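Local coordinates for glycosyl hydrolase family 2, TIM barrel domain protein (Faecalibacterium prausnitzii A2-165, PDB 6ED2) that probably hydrolyses beta-glucuronides as a gut bacterial beta-glucuronidase of glycosyl hydrolase family 2, at residues Phe48-Glu53 against Arg87-Asp92; Arg120-Val125 against Ser157-Asn162; Asp189-Ala194 against Gln586-Ile591. All blocks are in the same frame, centred on the assembly; numbering follows the deposited sequence.

Followed from the N terminus, the chain makes the three contacts in series, and none encloses or crosses another. Contact 1 closes a 33-residue loop by bringing strand 38-51 to the start of strand 92-101. Contact 2 closes a loop of 31 residues and pairs strand 120-125 with strand 152-161 in the same sheet. Contact 3 spans 391 residues and ties the sugar-binding domain to the TIM barrel domain. Contacts 1 and 2 meet where Asp92 bonds Asn161 and Gly91 bonds Asn162. Arg87 links contact 1 to Glu589 of contact 3 by a salt bridge. Asn162 probably bonds Asn192, which joins contacts 2 and 3.

Contact 1: residues Phe48-Glu53 against Arg87-Asp92; sequences FSFDPE and REYCGD
In the sugar-binding domain, on strand 38-51, Phe50 packs on Tyr89 and Asp51 meets Asp92 of strand 92-101. Phe50 CD1 lies over one face of the Tyr89 ring, off its centre, and is 3.4 Å from Tyr89 CG. Phe50 CB covers the same face as a CH-pi contact, 4.2 Å from the Tyr89 ring centroid. The two ring planes meet obliquely, at 41°. Phe48 CE2 covers the other side of the Phe50 ring. With CG anti to the backbone N (chi1 180°), Tyr89 reaches across to Phe48-Glu53, and its OH arrives beside the Asp51 carbonyl group. That OH gives a short hydrogen bond of 2.5 Å to Asp92 O. Asp51 N also donates to Asp92 O, at 3.0 Å and a bent 143°, so this carbonyl has two donors. Water 1 bridges Asp51 O and Asp92 N. Water 2 bridges the carboxylates, whose Asp51 OD2 and Asp92 OD2 are 4.7 Å apart. Trp94 and Gly56 also bond Asp51 OD2, and Asn161 ND2 bonds Asp92 OD1; these donors probably ease the repulsion. Strands 38-51 and 92-101 are antiparallel neighbours in the jelly-roll beta-sandwich of the family 2 sugar-binding domain.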
ATOM      1  N   PHE A  48      21.937  29.484   1.801  1.00 29.08           N
ATOM      2  CA  PHE A  48      22.601  28.215   2.034  1.00 26.06           C
ATOM      3  C   PHE A  48      23.501  27.914   0.851  1.00 30.06           C
ATOM      4  O   PHE A  48      23.116  28.136  -0.297  1.00 31.47           O
ATOM      5  CB  PHE A  48      21.563  27.090   2.233  1.00 24.30           C
ATOM      6  CG  PHE A  48      22.155  25.700   2.406  1.00 28.66           C
ATOM      7  CD1 PHE A  48      22.259  25.134   3.669  1.00 27.12           C
ATOM      8  CD2 PHE A  48      22.539  24.934   1.303  1.00 27.70           C
ATOM      9  CE1 PHE A  48      22.766  23.832   3.842  1.00 25.23           C
ATOM     10  CE2 PHE A  48      23.052  23.644   1.467  1.00 27.87           C
ATOM     11  CZ  PHE A  48      23.154  23.092   2.748  1.00 28.44           C
ATOM     12  N   SER A  49      24.692  27.394   1.136  1.00 28.64           N
ATOM     13  CA  SER A  49      25.574  26.949   0.075  1.00 29.17           C
ATOM     14  C   SER A  49      26.378  25.755   0.560  1.00 30.79           C
ATOM     15  O   SER A  49      26.897  25.769   1.679  1.00 30.32           O
ATOM     16  CB  SER A  49      26.525  28.066  -0.370  1.00 27.98           C
ATOM     17  OG  SER A  49      27.261  27.615  -1.484  1.00 29.85           O
ATOM     18  N   PHE A  50      26.463  24.725  -0.280  1.00 30.73           N
ATOM     19  CA  PHE A  50      27.467  23.687  -0.087  1.00 30.71           C
ATOM     20  C   PHE A  50      28.856  24.267  -0.344  1.00 34.92           C
ATOM     21  O   PHE A  50      29.019  25.215  -1.117  1.00 35.11           O
ATOM     22  CB  PHE A  50      27.211  22.504  -1.028  1.00 27.80           C
ATOM     23  CG  PHE A  50      25.898  21.795  -0.785  1.00 31.78           C
ATOM     24  CD1 PHE A  50      25.673  21.109   0.399  1.00 29.62           C
ATOM     25  CD2 PHE A  50      24.889  21.808  -1.746  1.00 34.94           C
ATOM     26  CE1 PHE A  50      24.461  20.457   0.630  1.00 29.53           C
ATOM     27  CE2 PHE A  50      23.668  21.148  -1.520  1.00 30.32           C
ATOM     28  CZ  PHE A  50      23.462  20.470  -0.335  1.00 26.36           C
ATOM     29  N   ASP A  51      29.865  23.682   0.303  1.00 35.07           N
ATOM     30  CA  ASP A  51      31.266  24.102   0.164  1.00 32.89           C
ATOM     31  C   ASP A  51      32.131  22.860  -0.028  1.00 32.37           C
ATOM     32  O   ASP A  51      32.891  22.473   0.866  1.00 34.04           O
ATOM     33  CB  ASP A  51      31.702  24.901   1.396  1.00 33.59           C
ATOM     34  CG  ASP A  51      33.077  25.584   1.242  1.00 34.91           C
ATOM     35  OD1 ASP A  51      33.776  25.416   0.206  1.00 30.45           O
ATOM     36  OD2 ASP A  51      33.449  26.300   2.200  1.00 33.00           O
ATOM     37  N   PRO A  52      32.027  22.196  -1.186  1.00 32.30           N
ATOM     38  CA  PRO A  52      32.709  20.896  -1.337  1.00 39.05           C
ATOM     39  C   PRO A  52      34.222  21.004  -1.347  1.00 39.20           C
ATOM     40  O   PRO A  52      34.906  20.031  -1.006  1.00 39.23           O
ATOM     41  CB  PRO A  52      32.173  20.363  -2.675  1.00 25.42           C
ATOM     42  CG  PRO A  52      31.763  21.585  -3.421  1.00 30.13           C
ATOM     43  CD  PRO A  52      31.221  22.533  -2.372  1.00 35.07           C
ATOM     44  N   GLU A  53      34.777  22.145  -1.721  0.51 37.84           N
ATOM     45  CA  GLU A  53      36.222  22.298  -1.720  0.51 38.42           C
ATOM     46  C   GLU A  53      36.739  22.929  -0.434  0.51 37.84           C
ATOM     47  O   GLU A  53      37.935  23.220  -0.344  0.51 38.36           O
ATOM     48  CB  GLU A  53      36.660  23.114  -2.940  0.51 39.54           C
ATOM     49  CG  GLU A  53      36.378  22.414  -4.274  0.51 39.55           C
ATOM     50  CD  GLU A  53      37.013  21.032  -4.364  0.51 42.49           C
ATOM     51  OE1 GLU A  53      38.238  20.915  -4.132  0.51 41.04           O
ATOM     52  OE2 GLU A  53      36.280  20.061  -4.662  0.51 45.76           O
ATOM     53  N   ARG A  87      21.161  15.306  -1.009  1.00 28.07           N
ATOM     54  CA  ARG A  87      20.657  14.612   0.174  1.00 26.64           C
ATOM     55  C   ARG A  87      21.801  13.985   0.958  1.00 25.84           C
ATOM     56  O   ARG A  87      21.828  14.059   2.190  1.00 25.91           O
ATOM     57  CB  ARG A  87      19.626  13.548  -0.201  1.00 27.09           C
ATOM     58  CG  ARG A  87      18.921  12.936   1.012  1.00 28.37           C
ATOM     59  CD  ARG A  87      18.300  11.565   0.675  1.00 28.11           C
ATOM     60  NE  ARG A  87      19.309  10.515   0.631  1.00 30.03           N
ATOM     61  CZ  ARG A  87      19.211   9.379  -0.067  1.00 36.29           C
ATOM     62  NH1 ARG A  87      18.137   9.115  -0.802  1.00 32.95           N
ATOM     63  NH2 ARG A  87      20.200   8.489  -0.024  1.00 34.65           N
ATOM     64  N   GLU A  88      22.771  13.399   0.263  1.00 28.57           N
ATOM     65  CA  GLU A  88      23.870  12.690   0.916  1.00 31.01           C
ATOM     66  C   GLU A  88      25.112  13.559   1.107  1.00 33.59           C
ATOM     67  O   GLU A  88      26.164  13.033   1.485  1.00 30.48           O
ATOM     68  CB  GLU A  88      24.233  11.436   0.112  1.00 29.17           C
ATOM     69  CG  GLU A  88      23.173  10.323   0.138  1.00 29.07           C
ATOM     70  CD  GLU A  88      23.253   9.444   1.397  1.00 39.53           C
ATOM     71  OE1 GLU A  88      24.211   9.591   2.183  1.00 41.10           O
ATOM     72  OE2 GLU A  88      22.357   8.597   1.610  1.00 40.22           O
ATOM     73  N   TYR A  89      25.025  14.867   0.838  1.00 28.11           N
ATOM     74  CA  TYR A  89      26.198  15.728   0.950  1.00 29.81           C
ATOM     75  C   TYR A  89      26.854  15.602   2.319  1.00 29.57           C
ATOM     76  O   TYR A  89      26.192  15.702   3.365  1.00 25.42           O
ATOM     77  CB  TYR A  89      25.832  17.192   0.710  1.00 24.96           C
ATOM     78  CG  TYR A  89      27.047  18.074   0.836  1.00 28.69           C
ATOM     79  CD1 TYR A  89      27.902  18.260  -0.251  1.00 26.80           C
ATOM     80  CD2 TYR A  89      27.374  18.686   2.045  1.00 28.00           C
ATOM     81  CE1 TYR A  89      29.030  19.059  -0.151  1.00 27.21           C
ATOM     82  CE2 TYR A  89      28.518  19.482   2.163  1.00 28.56           C
ATOM     83  CZ  TYR A  89      29.336  19.663   1.059  1.00 30.19           C
ATOM     84  OH  TYR A  89      30.460  20.454   1.153  1.00 30.29           O
ATOM     85  N   CYS A  90      28.170  15.415   2.311  1.00 27.63           N
ATOM     86  CA  CYS A  90      28.934  15.238   3.543  1.00 30.84           C
ATOM     87  C   CYS A  90      30.155  16.145   3.491  1.00 28.09           C
ATOM     88  O   CYS A  90      31.002  15.997   2.605  1.00 28.67           O
ATOM     89  CB  CYS A  90      29.344  13.773   3.729  1.00 34.20           C
ATOM     90  SG  CYS A  90      30.126  13.434   5.350  1.00 35.11           S
ATOM     91  N   GLY A  91      30.229  17.092   4.409  1.00 24.83           N
ATOM     92  CA  GLY A  91      31.340  18.023   4.405  1.00 26.67           C
ATOM     93  C   GLY A  91      30.920  19.355   4.999  1.00 25.84           C
ATOM     94  O   GLY A  91      30.070  19.407   5.884  1.00 28.30           O
ATOM     95  N   ASP A  92      31.561  20.415   4.497  1.00 28.49           N
ATOM     96  CA  ASP A  92      31.282  21.789   4.917  1.00 27.16           C
ATOM     97  C   ASP A  92      30.091  22.362   4.147  1.00 29.67           C
ATOM     98  O   ASP A  92      29.977  22.174   2.930  1.00 27.77           O
ATOM     99  CB  ASP A  92      32.495  22.685   4.641  1.00 33.57           C
ATOM    100  CG  ASP A  92      33.638  22.491   5.623  1.00 30.56           C
ATOM    101  OD1 ASP A  92      33.456  21.882   6.704  1.00 33.50           O
ATOM    102  OD2 ASP A  92      34.740  22.968   5.292  1.00 34.99           O
TER
HETATM  103  O   HOH W   1      33.525  20.090   2.355  1.00 32.75           O
HETATM  104  O   HOH W   2      34.940  25.500   4.508  1.00 36.10           O

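Contact 2: residues Arg120-Val125 against Ser157-Asn162; sequences RARVFV and SVLANN
Backbone hydrogen bonds hold Arg120-Val125 to Ser157-Asn162 along their whole pairing. They are nearly straight at one end, where Phe124 N reaches Ser157 O at 2.8 Å and 175°. Arg122 and Leu159 exchange another two. The ladder slackens at Arg120, whose N makes a weak 3.3 Å bond to Asn161 O. This antiparallel pair is part of the beta-sandwich of the sugar-binding domain. Strand 128-134 continues the sheet beyond Arg120-Val125, and strand 92-101 continues it beyond Ser157-Asn162. Among polar side chains, Arg120 and Asn161 lie alongside each other. Arg120 starts with CG between the backbone N and the carbonyl carbon (chi1 56°), and a later bend brings NH1 to Asn161 OD1 at 3.0 Å. The oxygen sits in the guanidinium plane. Glu134 takes the NE of Arg120 in a salt bridge. A leucine in place of Arg120 would probably leave Glu134 without its charged mate and Asn161 OD1 without this donor. Apolar contacts line both faces. Phe124 CE2 touches Leu159 CB at 4.2 Å on the face of Arg120 and Arg122. On the other face, Ala121 CB meets Val158 CG1 at 4.1 Å.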
ATOM      1  N   ARG A 120      28.766  20.330  13.796  1.00 28.07           N
ATOM      2  CA  ARG A 120      29.688  21.292  14.387  1.00 30.69           C
ATOM      3  C   ARG A 120      29.519  22.601  13.633  1.00 30.80           C
ATOM      4  O   ARG A 120      29.003  22.625  12.511  1.00 26.35           O
ATOM      5  CB  ARG A 120      31.144  20.803  14.322  1.00 26.81           C
ATOM      6  CG  ARG A 120      31.653  20.461  12.898  1.00 28.53           C
ATOM      7  CD  ARG A 120      32.913  19.562  12.940  1.00 25.50           C
ATOM      8  NE  ARG A 120      32.648  18.418  13.804  1.00 30.51           N
ATOM      9  CZ  ARG A 120      32.171  17.253  13.374  1.00 33.01           C
ATOM     10  NH1 ARG A 120      31.938  17.045  12.076  1.00 27.05           N
ATOM     11  NH2 ARG A 120      31.941  16.287  14.248  1.00 32.38           N
ATOM     12  N   ALA A 121      29.964  23.695  14.245  1.00 28.49           N
ATOM     13  CA  ALA A 121      29.687  25.012  13.682  1.00 30.76           C
ATOM     14  C   ALA A 121      30.806  25.998  14.004  1.00 30.41           C
ATOM     15  O   ALA A 121      31.400  25.961  15.088  1.00 34.88           O
ATOM     16  CB  ALA A 121      28.349  25.552  14.204  1.00 27.11           C
ATOM     17  N   ARG A 122      31.081  26.872  13.043  1.00 32.24           N
ATOM     18  CA  ARG A 122      31.855  28.093  13.238  1.00 34.78           C
ATOM     19  C   ARG A 122      30.964  29.261  12.839  1.00 34.91           C
ATOM     20  O   ARG A 122      30.470  29.312  11.707  1.00 31.87           O
ATOM     21  CB  ARG A 122      33.145  28.079  12.412  1.00 28.97           C
ATOM     22  CG  ARG A 122      34.095  26.946  12.802  1.00 33.15           C
ATOM     23  CD  ARG A 122      35.269  26.831  11.866  1.00 29.02           C
ATOM     24  NE  ARG A 122      36.064  28.056  11.828  1.00 28.62           N
ATOM     25  CZ  ARG A 122      37.028  28.266  10.938  1.00 36.89           C
ATOM     26  NH1 ARG A 122      37.302  27.328  10.029  1.00 29.77           N
ATOM     27  NH2 ARG A 122      37.716  29.401  10.949  1.00 34.31           N
ATOM     28  N   VAL A 123      30.744  30.183  13.768  1.00 33.89           N
ATOM     29  CA  VAL A 123      29.807  31.280  13.579  1.00 30.98           C
ATOM     30  C   VAL A 123      30.585  32.569  13.343  1.00 34.93           C
ATOM     31  O   VAL A 123      31.504  32.902  14.102  1.00 34.68           O
ATOM     32  CB  VAL A 123      28.862  31.407  14.782  1.00 31.01           C
ATOM     33  CG1 VAL A 123      27.941  32.618  14.630  1.00 25.65           C
ATOM     34  CG2 VAL A 123      28.066  30.119  14.933  1.00 30.79           C
ATOM     35  N   PHE A 124      30.209  33.290  12.291  1.00 30.17           N
ATOM     36  CA  PHE A 124      30.766  34.591  11.961  1.00 33.84           C
ATOM     37  C   PHE A 124      29.651  35.627  11.974  1.00 36.24           C
ATOM     38  O   PHE A 124      28.542  35.368  11.492  1.00 33.10           O
ATOM     39  CB  PHE A 124      31.439  34.578  10.586  1.00 30.68           C
ATOM     40  CG  PHE A 124      32.486  33.515  10.435  1.00 33.81           C
ATOM     41  CD1 PHE A 124      33.829  33.829  10.556  1.00 36.09           C
ATOM     42  CD2 PHE A 124      32.132  32.193  10.165  1.00 34.33           C
ATOM     43  CE1 PHE A 124      34.801  32.846  10.416  1.00 38.85           C
ATOM     44  CE2 PHE A 124      33.102  31.208  10.036  1.00 30.28           C
ATOM     45  CZ  PHE A 124      34.436  31.540  10.162  1.00 33.49           C
ATOM     46  N   VAL A 125      29.943  36.792  12.540  1.00 30.27           N
ATOM     47  CA  VAL A 125      29.066  37.947  12.449  1.00 31.30           C
ATOM     48  C   VAL A 125      29.861  39.077  11.798  1.00 36.70           C
ATOM     49  O   VAL A 125      30.960  39.417  12.254  1.00 35.42           O
ATOM     50  CB  VAL A 125      28.506  38.342  13.820  1.00 28.16           C
ATOM     51  CG1 VAL A 125      27.872  39.727  13.776  1.00 29.66           C
ATOM     52  CG2 VAL A 125      27.481  37.310  14.248  1.00 27.71           C
ATOM     53  N   SER A 157      26.748  34.391   9.448  1.00 29.07           N
ATOM     54  CA  SER A 157      27.184  33.269   8.626  1.00 32.98           C
ATOM     55  C   SER A 157      27.570  32.106   9.524  1.00 31.87           C
ATOM     56  O   SER A 157      28.305  32.287  10.498  1.00 30.59           O
ATOM     57  CB  SER A 157      28.370  33.646   7.738  1.00 27.89           C
ATOM     58  OG  SER A 157      28.132  34.894   7.123  1.00 39.53           O
ATOM     59  N   VAL A 158      27.093  30.914   9.187  1.00 31.47           N
ATOM     60  CA  VAL A 158      27.409  29.712   9.943  1.00 28.75           C
ATOM     61  C   VAL A 158      28.087  28.732   9.001  1.00 29.01           C
ATOM     62  O   VAL A 158      27.501  28.313   7.996  1.00 27.20           O
ATOM     63  CB  VAL A 158      26.163  29.091  10.596  1.00 27.58           C
ATOM     64  CG1 VAL A 158      26.541  27.824  11.372  1.00 27.28           C
ATOM     65  CG2 VAL A 158      25.495  30.093  11.522  1.00 25.20           C
ATOM     66  N   LEU A 159      29.330  28.381   9.321  1.00 29.04           N
ATOM     67  CA  LEU A 159      30.041  27.309   8.640  1.00 30.64           C
ATOM     68  C   LEU A 159      29.818  26.044   9.458  1.00 35.28           C
ATOM     69  O   LEU A 159      30.310  25.929  10.588  1.00 31.21           O
ATOM     70  CB  LEU A 159      31.523  27.637   8.497  1.00 26.96           C
ATOM     71  CG  LEU A 159      32.423  26.470   8.104  1.00 30.37           C
ATOM     72  CD1 LEU A 159      31.924  25.795   6.831  1.00 34.21           C
ATOM     73  CD2 LEU A 159      33.872  26.948   7.942  1.00 26.02           C
ATOM     74  N   ALA A 160      29.047  25.114   8.907  1.00 30.51           N
ATOM     75  CA  ALA A 160      28.736  23.870   9.583  1.00 25.56           C
ATOM     76  C   ALA A 160      29.375  22.707   8.834  1.00 27.32           C
ATOM     77  O   ALA A 160      29.812  22.836   7.686  1.00 28.55           O
ATOM     78  CB  ALA A 160      27.214  23.687   9.709  1.00 24.87           C
ATOM     79  N   ASN A 161      29.440  21.562   9.511  1.00 26.00           N
ATOM     80  CA  ASN A 161      30.074  20.370   8.962  1.00 25.61           C
ATOM     81  C   ASN A 161      29.350  19.155   9.528  1.00 27.08           C
ATOM     82  O   ASN A 161      28.947  19.159  10.695  1.00 26.73           O
ATOM     83  CB  ASN A 161      31.575  20.343   9.314  1.00 27.49           C
ATOM     84  CG  ASN A 161      32.303  19.152   8.708  1.00 24.47           C
ATOM     85  OD1 ASN A 161      32.259  18.059   9.248  1.00 27.43           O
ATOM     86  ND2 ASN A 161      32.950  19.361   7.571  1.00 26.62           N
ATOM     87  N   ASN A 162      29.158  18.122   8.701  1.00 26.92           N
ATOM     88  CA  ASN A 162      28.435  16.937   9.156  1.00 28.44           C
ATOM     89  C   ASN A 162      29.248  15.658   8.993  1.00 28.93           C
ATOM     90  O   ASN A 162      28.676  14.559   8.972  1.00 25.24           O
ATOM     91  CB  ASN A 162      27.097  16.813   8.426  1.00 24.48           C
ATOM     92  CG  ASN A 162      27.266  16.572   6.941  1.00 25.95           C
ATOM     93  OD1 ASN A 162      28.366  16.695   6.402  1.00 26.37           O
ATOM     94  ND2 ASN A 162      26.166  16.233   6.263  1.00 27.82           N
TER

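Contact 3: residues Asp189-Ala194 against Gln586-Ile591; sequences DFYNYA and QTTEGI
Asp189, Tyr191 and Tyr193 meet Gln586 and Thr587 in the tight part of a contact between two loops, one from the sugar-binding domain and one from the TIM barrel domain. The loop 189-194 makes an inverse gamma turn centred on Asn192. At the first residue of that turn, Tyr191 N donates to Gln586 O at 3.0 Å and 162°, approaching from above the carbonyl plane. Gln586 CG sits 4.0 Å from Tyr191 CB. Thr587 O lies at the edge of the Tyr191 ring, 3.4 Å from CD1. On its other flank Thr587 presses its CB against Asp189 O, at 3.1 Å. Beyond the Tyr191 ring, Tyr191 OH bonds Arg87. The side chain of Phe190 lies about 4 Å from a bound magnesium ion. The chain from Thr588 onward is the looser, partly exposed side. Thr588 meets Tyr191 CD1 only at 4.0 Å, through its CA. After it the chain leads away from Asp189-Ala194. Glu589 forms salt bridges with Lys84 and Arg87, and its OE1 bonds Met551 of the second subunit. Back on the tight side, the Tyr193 ring and the Gln586 side chain cross at about a right angle. Asp79 and Arg604 bond the Tyr193 hydroxyl, and this OH rests 3.2 Å from Gln586 CB and 3.3 Å from Gln586 CG.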
ATOM      1  N   ASP A 189      22.223   3.454  13.342  0.60 34.17           N
ATOM      2  CA  ASP A 189      21.224   3.042  12.352  0.60 32.80           C
ATOM      3  C   ASP A 189      20.584   4.233  11.634  0.60 32.84           C
ATOM      4  O   ASP A 189      20.240   4.113  10.456  0.60 34.48           O
ATOM      5  CB  ASP A 189      20.148   2.168  13.020  0.60 36.79           C
ATOM      6  CG  ASP A 189      19.243   1.441  12.016  0.60 35.94           C
ATOM      7  OD1 ASP A 189      18.235   0.826  12.446  0.60 31.62           O
ATOM      8  OD2 ASP A 189      19.529   1.480  10.802  0.60 36.43           O
ATOM      9  N   PHE A 190      20.477   5.393  12.277  1.00 27.27           N
ATOM     10  CA  PHE A 190      19.626   6.468  11.782  1.00 32.66           C
ATOM     11  C   PHE A 190      20.353   7.337  10.756  1.00 32.67           C
ATOM     12  O   PHE A 190      21.585   7.396  10.720  1.00 35.77           O
ATOM     13  CB  PHE A 190      19.084   7.317  12.951  1.00 33.93           C
ATOM     14  CG  PHE A 190      20.138   7.804  13.927  1.00 32.13           C
ATOM     15  CD1 PHE A 190      20.615   9.116  13.858  1.00 28.09           C
ATOM     16  CD2 PHE A 190      20.604   6.981  14.942  1.00 30.02           C
ATOM     17  CE1 PHE A 190      21.562   9.592  14.768  1.00 29.11           C
ATOM     18  CE2 PHE A 190      21.549   7.448  15.861  1.00 31.60           C
ATOM     19  CZ  PHE A 190      22.026   8.764  15.770  1.00 25.52           C
ATOM     20  N   TYR A 191      19.571   7.983   9.890  1.00 28.88           N
ATOM     21  CA  TYR A 191      20.143   8.782   8.818  1.00 25.15           C
ATOM     22  C   TYR A 191      20.921   9.976   9.381  1.00 26.57           C
ATOM     23  O   TYR A 191      20.541  10.577  10.391  1.00 23.88           O
ATOM     24  CB  TYR A 191      19.046   9.266   7.864  1.00 26.21           C
ATOM     25  CG  TYR A 191      19.595   9.800   6.550  1.00 26.93           C
ATOM     26  CD1 TYR A 191      19.805   8.952   5.470  1.00 26.01           C
ATOM     27  CD2 TYR A 191      19.935  11.151   6.400  1.00 26.95           C
ATOM     28  CE1 TYR A 191      20.326   9.425   4.265  1.00 23.66           C
ATOM     29  CE2 TYR A 191      20.463  11.635   5.196  1.00 20.88           C
ATOM     30  CZ  TYR A 191      20.659  10.758   4.141  1.00 26.78           C
ATOM     31  OH  TYR A 191      21.179  11.214   2.945  1.00 31.09           O
ATOM     32  N   ASN A 192      22.012  10.335   8.707  1.00 25.26           N
ATOM     33  CA  ASN A 192      22.887  11.413   9.178  1.00 28.47           C
ATOM     34  C   ASN A 192      22.325  12.794   8.809  1.00 27.91           C
ATOM     35  O   ASN A 192      22.966  13.598   8.137  1.00 26.97           O
ATOM     36  CB  ASN A 192      24.296  11.229   8.621  1.00 22.46           C
ATOM     37  CG  ASN A 192      25.315  12.144   9.298  1.00 27.59           C
ATOM     38  OD1 ASN A 192      25.292  12.316  10.518  1.00 27.00           O
ATOM     39  ND2 ASN A 192      26.210  12.737   8.508  1.00 25.18           N
ATOM     40  N   TYR A 193      21.105  13.065   9.271  1.00 28.45           N
ATOM     41  CA  TYR A 193      20.496  14.373   9.050  1.00 26.90           C
ATOM     42  C   TYR A 193      21.356  15.471   9.672  1.00 32.72           C
ATOM     43  O   TYR A 193      21.757  15.377  10.838  1.00 28.70           O
ATOM     44  CB  TYR A 193      19.092  14.412   9.657  1.00 25.58           C
ATOM     45  CG  TYR A 193      18.031  13.716   8.824  1.00 25.71           C
ATOM     46  CD1 TYR A 193      17.831  14.058   7.484  1.00 23.70           C
ATOM     47  CD2 TYR A 193      17.235  12.713   9.379  1.00 19.68           C
ATOM     48  CE1 TYR A 193      16.863  13.413   6.715  1.00 25.16           C
ATOM     49  CE2 TYR A 193      16.276  12.061   8.629  1.00 22.79           C
ATOM     50  CZ  TYR A 193      16.090  12.414   7.299  1.00 25.82           C
ATOM     51  OH  TYR A 193      15.121  11.766   6.567  1.00 27.77           O
ATOM     52  N   ALA A 194      21.643  16.517   8.900  1.00 25.80           N
ATOM     53  CA  ALA A 194      22.359  17.664   9.433  1.00 27.09           C
ATOM     54  C   ALA A 194      21.718  18.944   8.911  1.00 29.77           C
ATOM     55  O   ALA A 194      20.825  18.918   8.066  1.00 26.77           O
ATOM     56  CB  ALA A 194      23.840  17.622   9.076  1.00 25.20           C
ATOM     57  N   GLN A 586      13.779   7.536   9.341  1.00 25.37           N
ATOM     58  CA  GLN A 586      14.726   7.383   8.246  1.00 25.96           C
ATOM     59  C   GLN A 586      16.072   6.849   8.735  1.00 28.71           C
ATOM     60  O   GLN A 586      16.611   7.300   9.754  1.00 26.03           O
ATOM     61  CB  GLN A 586      14.948   8.714   7.528  1.00 22.81           C
ATOM     62  CG  GLN A 586      15.529   8.528   6.143  1.00 24.63           C
ATOM     63  CD  GLN A 586      14.590   7.717   5.278  1.00 36.27           C
ATOM     64  OE1 GLN A 586      13.393   8.006   5.223  1.00 35.77           O
ATOM     65  NE2 GLN A 586      15.106   6.668   4.639  1.00 32.16           N
ATOM     66  N   THR A 587      16.620   5.918   7.973  1.00 24.63           N
ATOM     67  CA  THR A 587      17.951   5.343   8.150  1.00 31.07           C
ATOM     68  C   THR A 587      18.731   5.554   6.862  1.00 30.08           C
ATOM     69  O   THR A 587      18.189   6.014   5.857  1.00 32.04           O
ATOM     70  CB  THR A 587      17.872   3.846   8.469  1.00 32.80           C
ATOM     71  OG1 THR A 587      17.408   3.147   7.301  1.00 31.73           O
ATOM     72  CG2 THR A 587      16.907   3.586   9.635  1.00 27.91           C
ATOM     73  N   THR A 588      20.004   5.186   6.879  1.00 31.74           N
ATOM     74  CA  THR A 588      20.748   5.109   5.632  1.00 34.72           C
ATOM     75  C   THR A 588      20.165   4.013   4.742  1.00 31.70           C
ATOM     76  O   THR A 588      19.426   3.137   5.202  1.00 32.25           O
ATOM     77  CB  THR A 588      22.223   4.824   5.908  1.00 38.63           C
ATOM     78  OG1 THR A 588      22.315   3.651   6.720  1.00 39.08           O
ATOM     79  CG2 THR A 588      22.855   5.989   6.659  1.00 37.76           C
ATOM     80  N   GLU A 589      20.491   4.079   3.450  1.00 30.04           N
ATOM     81  CA  GLU A 589      20.010   3.077   2.504  1.00 36.06           C
ATOM     82  C   GLU A 589      20.641   1.719   2.790  1.00 36.39           C
ATOM     83  O   GLU A 589      21.792   1.628   3.214  1.00 32.78           O
ATOM     84  CB  GLU A 589      20.336   3.477   1.065  1.00 34.63           C
ATOM     85  CG  GLU A 589      19.612   4.708   0.552  1.00 35.20           C
ATOM     86  CD  GLU A 589      19.698   4.861  -0.970  1.00 38.68           C
ATOM     87  OE1 GLU A 589      19.509   3.862  -1.706  1.00 39.89           O
ATOM     88  OE2 GLU A 589      19.960   5.992  -1.432  1.00 38.87           O
ATOM     89  N   GLY A 590      19.876   0.657   2.545  1.00 36.53           N
ATOM     90  CA  GLY A 590      20.398  -0.704   2.673  1.00 25.38           C
ATOM     91  C   GLY A 590      19.329  -1.729   2.351  1.00 34.02           C
ATOM     92  O   GLY A 590      18.123  -1.436   2.367  1.00 32.73           O
ATOM     93  N   ILE A 591      19.788  -2.955   2.082  1.00 29.82           N
ATOM     94  CA  ILE A 591      18.816  -3.987   1.726  1.00 34.62           C
ATOM     95  C   ILE A 591      17.936  -4.348   2.916  1.00 33.09           C
ATOM     96  O   ILE A 591      16.849  -4.897   2.725  1.00 35.11           O
ATOM     97  CB  ILE A 591      19.485  -5.257   1.148  1.00 35.09           C
ATOM     98  CG1 ILE A 591      20.299  -6.010   2.200  1.00 37.30           C
ATOM     99  CG2 ILE A 591      20.364  -4.943  -0.071  1.00 32.43           C
ATOM    100  CD1 ILE A 591      20.882  -7.319   1.656  1.00 41.14           C
TER